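Local structure of GH86A beta-porphyranase (Bacteroides plebeius, 4AW7) at residues F140-N145 with K189-A194; R102-E107 with L311-P316; D224-H229 with H264-A269. The protein cleaves the sulfated red-algal polysaccharide porphyran at beta-1,4 linkages between galactose and alpha-L-galactose-6-sulfate, releasing mostly disaccharides. One frame throughout, in Å; residues are numbered along the deposited sequence.

Interaction 1 of 3, residues F140-N145 with K189-A194; sequences FFEPLN and KVIGYA. With K (potassium ion), chain F; GAL (beta-D-galactopyranose), chain D; GLA (alpha-D-galactopyranose), chain B.
Lys189 opens the parallel pairing with Phe140. Its carbonyl O accepts the amide of Phe141 (N to O 2.9 Å, 164° at the hydrogen), and its CB rests 3.8 Å from Phe140 CD1, oblique to the ring. Beyond CB the lysine chain bends off, so its aliphatic root packs while the amine leaves the strand pair. Val190 lies on the other surface of the sheet, with Phe141. Its CG1 is turned anti to the backbone N (chi1 -176°) and thereby reaches Pro143 CD at 4.2 Å, the two side chains crossing at about a right angle. Ile191 N returns to Phe141 O (3.0 Å), so the amide and carbonyl of Phe141 grip residues on both sides of Val190. The Ile191 side chain projects into the interior, where its CG1 lies 3.8 Å from Glu142 CB. A cis peptide then leads from Gly192 into Tyr193, whose OH coordinates a potassium ion at 2.9 Å, together with Tyr207 OH and Tyr197 O. Ala194 ends the walk: its small methyl CB packs against the buried carboxylate, 3.3 Å from Glu142 OE2, and also meets Asn145 CA. That carboxylate is satisfied by Ser227, Ser271 and Arg69, a setting that would probably keep it ionised. Asn145, in the loop just beyond strand 140-142, suits its place because its amide serves two partners: ND2 donates to O2 of the bound galactose (2.8 Å, 170°), an atom shared by both modelled anomers, while OD1 is held by Arg69. It precedes the inferred proton donor Glu146, as in the Asn-Glu pair of clan GH-A enzymes. The strands join through helix 160-179 in a beta-alpha-beta crossover. Phe141 and Pro143 pack against that helix, strand 104-106 flanks 140-142, and strand 225-233 continues the sheet beyond 189-194.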
# COMPACT_ATOMS: atom_id res chain seq x y z
N PHE A 140 6.46 12.99 -6.83
CA PHE A 140 5.85 11.92 -7.63
C PHE A 140 4.87 12.50 -8.61
O PHE A 140 4.02 13.31 -8.26
CB PHE A 140 5.12 10.89 -6.75
CG PHE A 140 5.98 10.33 -5.66
CD1 PHE A 140 6.86 9.31 -5.94
CD2 PHE A 140 5.96 10.84 -4.37
CE1 PHE A 140 7.71 8.83 -4.99
CE2 PHE A 140 6.78 10.34 -3.40
CZ PHE A 140 7.68 9.36 -3.72
N PHE A 141 4.94 12.03 -9.86
CA PHE A 141 3.93 12.35 -10.87
C PHE A 141 3.32 11.02 -11.32
O PHE A 141 4.04 10.10 -11.70
CB PHE A 141 4.54 13.11 -12.04
CG PHE A 141 3.55 13.54 -13.09
CD1 PHE A 141 2.27 13.97 -12.77
CD2 PHE A 141 3.90 13.56 -14.43
CE1 PHE A 141 1.38 14.38 -13.73
CE2 PHE A 141 3.00 14.02 -15.40
CZ PHE A 141 1.76 14.42 -15.05
N GLU A 142 2.00 10.97 -11.28
CA GLU A 142 1.19 9.78 -11.55
C GLU A 142 0.19 10.22 -12.64
O GLU A 142 -0.92 10.66 -12.35
CB GLU A 142 0.51 9.35 -10.27
CG GLU A 142 -0.24 8.03 -10.31
CD GLU A 142 -0.91 7.70 -8.98
OE1 GLU A 142 -1.45 8.62 -8.33
OE2 GLU A 142 -0.90 6.49 -8.63
N PRO A 143 0.64 10.19 -13.93
CA PRO A 143 -0.05 10.92 -14.99
C PRO A 143 -1.58 10.89 -15.09
O PRO A 143 -2.17 11.90 -15.37
CB PRO A 143 0.62 10.33 -16.23
CG PRO A 143 2.04 10.20 -15.83
CD PRO A 143 2.01 9.84 -14.36
N LEU A 144 -2.20 9.71 -14.97
CA LEU A 144 -3.65 9.59 -15.06
C LEU A 144 -4.21 8.71 -13.96
O LEU A 144 -3.79 7.56 -13.83
CB LEU A 144 -4.05 9.02 -16.42
CG LEU A 144 -3.64 9.75 -17.69
CD1 LEU A 144 -3.93 8.90 -18.91
CD2 LEU A 144 -4.43 11.11 -17.79
N ASN A 145 -5.14 9.24 -13.21
CA ASN A 145 -5.79 8.48 -12.16
C ASN A 145 -6.80 7.50 -12.74
O ASN A 145 -7.60 7.87 -13.61
CB ASN A 145 -6.52 9.43 -11.25
CG ASN A 145 -7.15 8.72 -10.07
OD1 ASN A 145 -6.46 7.98 -9.33
ND2 ASN A 145 -8.46 8.91 -9.87
N LYS A 189 9.90 11.35 -9.54
CA LYS A 189 9.66 9.94 -9.82
C LYS A 189 8.32 9.80 -10.51
O LYS A 189 7.34 10.38 -10.08
CB LYS A 189 9.63 9.14 -8.54
CG LYS A 189 10.89 9.19 -7.72
CD LYS A 189 12.09 8.65 -8.35
CE LYS A 189 13.37 9.18 -7.63
NZ LYS A 189 13.23 9.12 -6.17
N VAL A 190 8.30 9.03 -11.60
CA VAL A 190 7.10 8.80 -12.36
C VAL A 190 6.53 7.43 -12.02
O VAL A 190 7.26 6.45 -12.03
CB VAL A 190 7.34 8.98 -13.89
CG1 VAL A 190 6.03 8.83 -14.62
CG2 VAL A 190 7.99 10.33 -14.18
N ILE A 191 5.26 7.38 -11.65
CA ILE A 191 4.61 6.16 -11.19
C ILE A 191 3.32 5.94 -11.97
O ILE A 191 2.69 6.91 -12.41
CB ILE A 191 4.38 6.19 -9.67
CG1 ILE A 191 3.55 7.40 -9.26
CG2 ILE A 191 5.70 6.15 -8.92
CD1 ILE A 191 3.02 7.39 -7.81
N GLY A 192 2.92 4.70 -12.11
CA GLY A 192 1.64 4.40 -12.76
C GLY A 192 1.22 2.99 -12.51
O GLY A 192 2.01 2.17 -12.05
N TYR A 193 -0.02 2.64 -12.83
CA TYR A 193 -1.03 3.45 -13.53
C TYR A 193 -2.20 3.91 -12.67
O TYR A 193 -3.23 4.25 -13.18
CB TYR A 193 -1.53 2.70 -14.78
CG TYR A 193 -2.28 1.41 -14.50
CD1 TYR A 193 -3.65 1.37 -14.32
CD2 TYR A 193 -1.60 0.19 -14.45
CE1 TYR A 193 -4.31 0.18 -14.07
CE2 TYR A 193 -2.26 -0.97 -14.21
CZ TYR A 193 -3.60 -0.98 -14.00
OH TYR A 193 -4.29 -2.20 -13.77
N ALA A 194 -2.00 3.95 -11.36
CA ALA A 194 -3.04 4.39 -10.43
C ALA A 194 -4.23 3.46 -10.54
O ALA A 194 -5.39 3.91 -10.65
CB ALA A 194 -3.44 5.87 -10.66
K K F . -6.91 -1.75 -12.72
C1 GAL D . -10.80 5.89 -6.55
C2 GAL D . -10.82 7.37 -6.96
C3 GAL D . -11.24 8.26 -5.80
C4 GAL D . -12.45 7.71 -5.08
C5 GAL D . -12.18 6.26 -4.65
C6 GAL D . -13.28 5.78 -3.64
O1 GAL D . -10.43 5.09 -7.75
O2 GAL D . -9.52 7.75 -7.51
O3 GAL D . -11.64 9.53 -6.24
O4 GAL D . -13.61 7.78 -5.93
O5 GAL D . -12.01 5.49 -5.94
O6 GAL D . -12.81 6.08 -2.26
C1 GLA B . -10.80 5.89 -6.55
C2 GLA B . -10.82 7.37 -6.96
C3 GLA B . -11.24 8.26 -5.80
C4 GLA B . -12.45 7.71 -5.08
C5 GLA B . -12.18 6.26 -4.65
C6 GLA B . -13.28 5.78 -3.64
O1 GLA B . -9.71 5.47 -5.84
O2 GLA B . -9.52 7.75 -7.51
O3 GLA B . -11.64 9.53 -6.24
O4 GLA B . -13.61 7.78 -5.93
O5 GLA B . -12.01 5.49 -5.94
O6 GLA B . -12.81 6.08 -2.26

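Interaction 2 of 3, residues R102-E107 with L311-P316; sequences RYIATE and LFISIP. With K (potassium ion), chain G.
The interior of the (beta/alpha)8 barrel, toward the N-terminal ends of its strands, is where Ile104 of strand 104-106 meets Ile313 and Ile315 of strand 311-316. These strands are not neighbours in the sheet, so side chains rather than backbone bonds join them. Ile104 CD1 touches both partners, lying 3.8 Å from Ile313 CG2 and 4.0 Å from Ile315 CG1. Ile104 runs antiparallel alongside each of the other two, and branched, apolar chains of this kind are well suited to filling the space enclosed by a closed ring of strands. Next to this apolar contact the chain turns corners at Arg102 and at Phe312, and a polar contact takes over. With CG anti to the backbone N (chi1 -180°) and the chain straight as far as NE, Arg102 reaches across to the corner at Phe312. There NH2 donates to Phe312 O (3.0 Å, 156° at the hydrogen), a bond that lies in the carbonyl plane and close to the guanidinium plane. A water at the guanidinium edge accepts from Arg102 NH1 at 2.9 Å and donates to the same Phe312 O at 2.7 Å. Ile313 CD1 sits over one face of the group, 3.5 Å above its plane and displaced toward the rim. Next along, Tyr103 turns away from 311-316, and its OH binds a potassium ion at 2.9 Å, as does Leu136 O. Arg102 also forms a salt bridge with Glu139 and donates to Ser41 O. Arginine therefore does double work: its flat group offers an apolar face to isoleucine and N-H donors around its rim. One direct and one water-mediated link hold the Phe312 carbonyl; these bonds should fix the rotation of the guanidinium, while the salt bridge to Glu139 probably offsets its charge.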
# COMPACT_ATOMS: atom_id res chain seq x y z
N ARG A 102 7.17 16.94 -1.34
CA ARG A 102 6.71 15.58 -1.25
C ARG A 102 5.20 15.51 -1.31
O ARG A 102 4.49 15.82 -0.37
CB ARG A 102 7.21 14.90 0.01
CG ARG A 102 6.74 13.45 0.12
CD ARG A 102 7.50 12.72 1.25
NE ARG A 102 7.07 11.36 1.43
CZ ARG A 102 7.60 10.32 0.82
NH1 ARG A 102 8.49 10.44 -0.14
NH2 ARG A 102 7.17 9.11 1.14
N TYR A 103 4.69 15.08 -2.47
CA TYR A 103 3.29 14.73 -2.71
C TYR A 103 3.24 14.06 -4.08
O TYR A 103 4.23 14.07 -4.83
CB TYR A 103 2.36 15.95 -2.66
CG TYR A 103 2.41 16.92 -3.82
CD1 TYR A 103 3.41 17.87 -3.91
CD2 TYR A 103 1.45 16.89 -4.83
CE1 TYR A 103 3.43 18.78 -4.96
CE2 TYR A 103 1.47 17.77 -5.87
CZ TYR A 103 2.46 18.72 -5.94
OH TYR A 103 2.52 19.61 -6.99
N ILE A 104 2.08 13.50 -4.40
CA ILE A 104 1.81 12.91 -5.69
C ILE A 104 0.88 13.82 -6.48
O ILE A 104 -0.24 14.11 -6.04
CB ILE A 104 1.10 11.54 -5.55
CG1 ILE A 104 1.89 10.56 -4.69
CG2 ILE A 104 0.78 10.97 -6.92
CD1 ILE A 104 1.10 9.31 -4.28
N ALA A 105 1.33 14.28 -7.64
CA ALA A 105 0.48 14.98 -8.59
C ALA A 105 -0.15 13.93 -9.50
O ALA A 105 0.58 13.08 -10.04
CB ALA A 105 1.30 15.99 -9.41
N THR A 106 -1.46 13.99 -9.69
CA THR A 106 -2.18 13.14 -10.61
C THR A 106 -3.17 13.96 -11.40
O THR A 106 -3.43 15.12 -11.05
CB THR A 106 -2.81 11.94 -9.87
OG1 THR A 106 -3.23 10.94 -10.82
CG2 THR A 106 -3.97 12.35 -9.00
N GLU A 107 -3.69 13.40 -12.48
CA GLU A 107 -4.69 14.06 -13.30
C GLU A 107 -5.91 13.18 -13.47
O GLU A 107 -5.80 11.97 -13.63
CB GLU A 107 -4.13 14.38 -14.67
CG GLU A 107 -2.96 15.34 -14.66
CD GLU A 107 -3.33 16.81 -14.70
OE1 GLU A 107 -4.41 17.20 -14.19
OE2 GLU A 107 -2.51 17.59 -15.25
N LEU A 311 8.73 0.48 -1.14
CA LEU A 311 7.54 1.35 -1.13
C LEU A 311 7.99 2.79 -1.18
O LEU A 311 8.66 3.28 -0.28
CB LEU A 311 6.72 1.09 0.13
CG LEU A 311 5.41 1.92 0.24
CD1 LEU A 311 4.33 1.44 -0.74
CD2 LEU A 311 4.89 1.86 1.68
N PHE A 312 7.60 3.50 -2.24
CA PHE A 312 7.85 4.93 -2.27
C PHE A 312 7.03 5.72 -1.24
O PHE A 312 7.54 6.60 -0.53
CB PHE A 312 7.51 5.54 -3.64
CG PHE A 312 8.53 5.32 -4.74
CD1 PHE A 312 9.87 5.41 -4.54
CD2 PHE A 312 8.09 5.11 -6.04
CE1 PHE A 312 10.77 5.28 -5.59
CE2 PHE A 312 8.98 4.98 -7.09
CZ PHE A 312 10.31 5.07 -6.87
N ILE A 313 5.74 5.42 -1.20
CA ILE A 313 4.77 6.20 -0.45
C ILE A 313 3.46 5.42 -0.44
O ILE A 313 3.17 4.70 -1.40
CB ILE A 313 4.60 7.62 -1.04
CG1 ILE A 313 3.85 8.56 -0.09
CG2 ILE A 313 3.98 7.58 -2.44
CD1 ILE A 313 3.96 10.07 -0.44
N SER A 314 2.64 5.68 0.56
CA SER A 314 1.26 5.22 0.64
C SER A 314 0.43 6.35 1.22
O SER A 314 0.93 7.15 2.02
CB SER A 314 1.09 3.92 1.41
OG SER A 314 1.35 4.04 2.79
N ILE A 315 -0.83 6.43 0.82
CA ILE A 315 -1.71 7.54 1.17
C ILE A 315 -3.06 7.01 1.64
O ILE A 315 -3.88 6.56 0.85
CB ILE A 315 -1.98 8.47 -0.03
CG1 ILE A 315 -0.69 8.94 -0.76
CG2 ILE A 315 -2.84 9.69 0.40
CD1 ILE A 315 0.17 9.89 -0.04
N PRO A 316 -3.33 7.05 2.95
CA PRO A 316 -4.66 6.78 3.48
C PRO A 316 -5.68 7.70 2.79
O PRO A 316 -5.42 8.90 2.65
CB PRO A 316 -4.46 7.16 4.98
CG PRO A 316 -3.03 6.97 5.23
CD PRO A 316 -2.39 7.46 4.01
K K G . 4.54 21.70 -6.82
O HOH W 1 9.89 7.99 -0.82

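Interaction 3 of 3, residues D224-H229 with H264-A269; sequences DGFSVH and HVKPLA. With GLA (alpha-D-galactopyranose), chain B.
The ring of Phe226 meets the aliphatic stem of Lys266, which comes to it obliquely: ring atom CE2 lies 3.9 Å from Lys266 CB and 4.0 Å from CD. The other flat group, the imidazole of His229 farther along the strand, turns toward the bound galactose and is hydrogen-bonded through ND1 to Glu146, the inferred proton donor. The extended chain of Lys266 lays CB and CD along Phe226 and carries NZ on to Gly220 O and Met223 O; the lysine also makes a cation-pi contact with Phe262. The backbones pair in parallel. Phe226 N donates to Pro267 O (2.9 Å), Phe226 O accepts from Ala269 N (2.9 Å), and Val228 N reaches Ala269 O over a longer 3.2 Å. Before these bonds begin, Gly225 CA comes within 3.0 Å of Pro267 O, an approach suited to a residue without a side chain. Pro267 has no N-H to give Asp224 O; its CD lies 3.4 Å from that oxygen instead, and the ladder of bonds starts with Pro267 O. On the inner surface the small residues Ser227 and Ala269 face each other, CB to CB 4.1 Å, and the serine hydroxyl is engaged by Glu142 and Ala194. Outside, Phe226 and Leu268 point toward helix 245-262, which connects the two strands in a beta-alpha-beta crossover; Phe226 also packs on helix 212-219. Strand 189-195 borders 225-229 on the side away from 268-269.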
# COMPACT_ATOMS: atom_id res chain seq x y z
N ASP A 224 9.46 4.85 -12.68
CA ASP A 224 10.22 4.59 -11.46
C ASP A 224 9.54 3.60 -10.52
O ASP A 224 10.20 2.90 -9.75
CB ASP A 224 10.49 5.90 -10.76
CG ASP A 224 11.32 6.82 -11.62
OD1 ASP A 224 12.49 6.45 -11.86
OD2 ASP A 224 10.83 7.86 -12.06
N GLY A 225 8.21 3.52 -10.58
CA GLY A 225 7.47 2.58 -9.74
C GLY A 225 6.05 2.39 -10.19
O GLY A 225 5.62 3.03 -11.13
N PHE A 226 5.40 1.46 -9.52
CA PHE A 226 4.05 1.02 -9.92
C PHE A 226 3.08 1.33 -8.83
O PHE A 226 3.34 1.07 -7.66
CB PHE A 226 4.06 -0.47 -10.28
CG PHE A 226 5.00 -0.76 -11.43
CD1 PHE A 226 4.74 -0.23 -12.69
CD2 PHE A 226 6.13 -1.52 -11.27
CE1 PHE A 226 5.61 -0.43 -13.74
CE2 PHE A 226 7.02 -1.73 -12.33
CZ PHE A 226 6.75 -1.18 -13.56
N SER A 227 1.92 1.86 -9.22
CA SER A 227 0.92 2.33 -8.29
C SER A 227 -0.43 1.68 -8.47
O SER A 227 -0.90 1.46 -9.59
CB SER A 227 0.80 3.85 -8.35
OG SER A 227 0.30 4.33 -9.57
N VAL A 228 -1.06 1.39 -7.33
CA VAL A 228 -2.36 0.79 -7.24
C VAL A 228 -3.13 1.42 -6.08
O VAL A 228 -2.55 2.00 -5.17
CB VAL A 228 -2.30 -0.72 -7.08
CG1 VAL A 228 -1.44 -1.43 -8.17
CG2 VAL A 228 -1.88 -1.07 -5.76
N HIS A 229 -4.45 1.29 -6.14
CA HIS A 229 -5.36 1.68 -5.08
C HIS A 229 -5.90 0.43 -4.41
O HIS A 229 -6.24 -0.55 -5.10
CB HIS A 229 -6.52 2.48 -5.67
CG HIS A 229 -6.08 3.76 -6.30
ND1 HIS A 229 -6.91 4.53 -7.10
CD2 HIS A 229 -4.88 4.38 -6.27
CE1 HIS A 229 -6.21 5.60 -7.48
NE2 HIS A 229 -4.99 5.53 -6.99
N HIS A 264 14.96 -6.99 -11.25
CA HIS A 264 14.82 -6.45 -9.90
C HIS A 264 13.38 -5.92 -9.78
O HIS A 264 12.77 -5.56 -10.76
CB HIS A 264 15.85 -5.34 -9.63
CG HIS A 264 15.87 -4.28 -10.67
ND1 HIS A 264 15.14 -3.11 -10.60
CD2 HIS A 264 16.57 -4.20 -11.83
CE1 HIS A 264 15.39 -2.37 -11.67
NE2 HIS A 264 16.24 -3.02 -12.44
N VAL A 265 12.89 -5.85 -8.56
CA VAL A 265 11.60 -5.21 -8.30
C VAL A 265 11.77 -3.71 -8.52
O VAL A 265 12.91 -3.20 -8.52
CB VAL A 265 11.08 -5.53 -6.88
CG1 VAL A 265 10.87 -7.06 -6.69
CG2 VAL A 265 11.98 -4.95 -5.84
N LYS A 266 10.69 -3.02 -8.86
CA LYS A 266 10.63 -1.56 -8.75
C LYS A 266 9.70 -1.20 -7.60
O LYS A 266 8.76 -1.94 -7.28
CB LYS A 266 10.12 -0.90 -10.04
CG LYS A 266 11.03 -1.17 -11.23
CD LYS A 266 10.73 -0.25 -12.42
CE LYS A 266 11.68 -0.47 -13.60
NZ LYS A 266 11.63 0.61 -14.63
N PRO A 267 9.93 -0.04 -6.99
CA PRO A 267 9.10 0.33 -5.86
C PRO A 267 7.62 0.48 -6.20
O PRO A 267 7.25 0.82 -7.32
CB PRO A 267 9.70 1.65 -5.38
CG PRO A 267 11.14 1.52 -5.77
CD PRO A 267 11.05 0.89 -7.13
N LEU A 268 6.80 0.25 -5.20
CA LEU A 268 5.37 0.45 -5.24
C LEU A 268 4.97 1.78 -4.68
O LEU A 268 5.64 2.36 -3.83
CB LEU A 268 4.70 -0.66 -4.43
CG LEU A 268 5.09 -2.06 -4.80
CD1 LEU A 268 4.50 -3.04 -3.74
CD2 LEU A 268 4.72 -2.46 -6.22
N ALA A 269 3.81 2.27 -5.11
CA ALA A 269 3.19 3.44 -4.49
C ALA A 269 1.71 3.14 -4.35
O ALA A 269 1.05 2.78 -5.34
CB ALA A 269 3.42 4.69 -5.34
C1 GLA B . -10.80 5.89 -6.55
C2 GLA B . -10.82 7.37 -6.96
C3 GLA B . -11.24 8.26 -5.80
C4 GLA B . -12.45 7.71 -5.08
C5 GLA B . -12.18 6.26 -4.65
C6 GLA B . -13.28 5.78 -3.64
O1 GLA B . -9.71 5.47 -5.84
O2 GLA B . -9.52 7.75 -7.51
O3 GLA B . -11.64 9.53 -6.24
O4 GLA B . -13.61 7.78 -5.93
O5 GLA B . -12.01 5.49 -5.94
O6 GLA B . -12.81 6.08 -2.26

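How the interactions relate
From the N terminus, residues 102-107 come first, and the loop they open closes only at 311-316, making interaction 2 the outermost. Within it, 140-145 pairs with 189-194 to close interaction 1; 224-229 then pairs with 264-269 in interaction 3. These two loops follow one another in series without crossing, and each spans one strand-to-strand crossover of the barrel. Neighbouring strands connect the set: Glu142 N bonds to Ala105 O, Val190 O to Asp224 N, and Leu268 O to Phe312 N. Interactions 1 and 3 thus build adjoining parts of the wall, while interaction 2 bridges the barrel interior between early and late strands.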